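Local coordinates for protein endonuclease V (Bacillus subtilis, PDB 3GA2) that probably acts in DNA repair, nicking double-stranded DNA at the second phosphodiester bond 3' to a deoxyinosine, with magnesium as cofactor, at residues A43-A48 with D111-D116. The protein carries 1 engineered substitution. Residues are numbered along the deposited sequence; the frame is centred on the assembly and turned at random.
Sequences AGVDLA and DVFLFD
A43 to V45 pair in parallel with F113 to F115, the two short strand axes 4.6 Å apart at 24°, through a four-bond ladder: A43 N to V112 O, L114 N to A43 O, V45 N to L114 O and D116 N to V45 O. On one face of the sheet A43 and V45 meet two phenylalanine rings. A43 CB lies over the F113 ring, 4.2 Å from its centroid, while V45 CG2 reaches that ring's edge in its plane. The same methyl sits over the face of the F115 ring, 3.9 Å from the centroid, a CH-pi contact. With CG anti to its carbonyl carbon (chi1 -69°), F115 runs alongside V45, and its CD2 comes 3.6 Å from V45 CB; helix 128-136 also packs on this ring. With an alanine in place of F115, V45 CG2 would probably lose the ring face under it, keeping only the F113 edge, and a gap would open toward that helix. L114, on the other face, touches V219 of helix 217-235. Past the last bridge, D46 and D116 bring their carboxylates together, planes 72° apart; D46 OD1 is modelled 2.4 Å from D116 OD1, unusually short and doubtful in detail. K145 forms a salt bridge with D116 OD1, and L47 N donates a hydrogen bond to D46 OD2, 2.7 Å. Two aspartates on adjacent parallel strands of a mixed sheet are characteristic of the RNase H-like fold, and both are predicted magnesium ligands of the endonuclease V active site.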
# COMPACT_ATOMS: atom_id res chain seq x y z
N ALA A 43 10.65 0.61 -0.51
CA ALA A 43 10.18 0.34 0.84
C ALA A 43 8.86 -0.41 0.79
O ALA A 43 8.12 -0.33 -0.20
CB ALA A 43 10.02 1.65 1.62
N GLY A 44 8.58 -1.15 1.86
CA GLY A 44 7.34 -1.90 1.95
C GLY A 44 6.60 -1.42 3.18
O GLY A 44 7.22 -1.22 4.23
N VAL A 45 5.29 -1.25 3.07
CA VAL A 45 4.48 -0.77 4.18
C VAL A 45 3.33 -1.73 4.48
O VAL A 45 2.63 -2.19 3.57
CB VAL A 45 3.86 0.61 3.87
CG1 VAL A 45 3.27 1.22 5.14
CG2 VAL A 45 4.90 1.53 3.27
N ASP A 46 3.14 -2.03 5.76
CA ASP A 46 2.04 -2.88 6.15
C ASP A 46 1.56 -2.44 7.52
O ASP A 46 2.26 -1.70 8.22
CB ASP A 46 2.45 -4.36 6.15
CG ASP A 46 1.28 -5.28 5.84
OD1 ASP A 46 1.52 -6.40 5.31
OD2 ASP A 46 0.13 -4.89 6.13
N LEU A 47 0.36 -2.88 7.89
CA LEU A 47 -0.26 -2.52 9.16
C LEU A 47 -0.98 -3.73 9.73
O LEU A 47 -1.55 -4.53 8.98
CB LEU A 47 -1.29 -1.41 8.90
CG LEU A 47 -1.64 -0.37 9.97
CD1 LEU A 47 -1.43 -0.92 11.36
CD2 LEU A 47 -0.80 0.86 9.74
N ALA A 48 -0.94 -3.88 11.05
CA ALA A 48 -1.60 -5.00 11.73
C ALA A 48 -2.40 -4.47 12.91
O ALA A 48 -1.97 -3.53 13.58
CB ALA A 48 -0.57 -6.02 12.20
N ASP A 111 12.86 5.45 -2.70
CA ASP A 111 12.46 6.00 -4.00
C ASP A 111 11.03 5.61 -4.36
O ASP A 111 10.38 6.28 -5.17
CB ASP A 111 13.38 5.51 -5.12
CG ASP A 111 14.83 5.95 -4.94
OD1 ASP A 111 15.07 7.17 -4.80
OD2 ASP A 111 15.71 5.07 -4.96
N VAL A 112 10.55 4.51 -3.79
CA VAL A 112 9.20 4.01 -4.04
C VAL A 112 8.70 3.20 -2.85
O VAL A 112 9.47 2.47 -2.22
CB VAL A 112 9.14 3.12 -5.30
CG1 VAL A 112 10.05 1.92 -5.14
CG2 VAL A 112 7.70 2.64 -5.55
N PHE A 113 7.41 3.33 -2.55
CA PHE A 113 6.80 2.60 -1.43
C PHE A 113 5.73 1.64 -1.91
O PHE A 113 4.79 2.05 -2.59
CB PHE A 113 6.14 3.57 -0.44
CG PHE A 113 7.11 4.40 0.36
CD1 PHE A 113 7.25 4.18 1.73
CD2 PHE A 113 7.82 5.44 -0.23
CE1 PHE A 113 8.08 4.99 2.50
CE2 PHE A 113 8.65 6.25 0.54
CZ PHE A 113 8.78 6.03 1.91
N LEU A 114 5.86 0.37 -1.57
CA LEU A 114 4.86 -0.61 -1.96
C LEU A 114 4.02 -0.90 -0.71
O LEU A 114 4.54 -1.22 0.35
CB LEU A 114 5.51 -1.91 -2.48
CG LEU A 114 6.25 -1.86 -3.82
CD1 LEU A 114 7.68 -1.40 -3.61
CD2 LEU A 114 6.24 -3.25 -4.46
N PHE A 115 2.70 -0.77 -0.85
CA PHE A 115 1.79 -0.97 0.26
C PHE A 115 1.00 -2.26 0.23
O PHE A 115 0.57 -2.70 -0.83
CB PHE A 115 0.78 0.18 0.31
CG PHE A 115 1.36 1.50 0.70
CD1 PHE A 115 2.15 2.22 -0.19
CD2 PHE A 115 1.10 2.03 1.95
CE1 PHE A 115 2.68 3.45 0.17
CE2 PHE A 115 1.62 3.26 2.33
CZ PHE A 115 2.41 3.98 1.43
N ASP A 116 0.83 -2.86 1.41
CA ASP A 116 0.01 -4.05 1.51
C ASP A 116 -1.40 -3.45 1.56
O ASP A 116 -1.97 -3.26 2.64
CB ASP A 116 0.30 -4.83 2.80
CG ASP A 116 -0.56 -6.08 2.93
OD1 ASP A 116 -0.30 -6.90 3.83
OD2 ASP A 116 -1.50 -6.23 2.12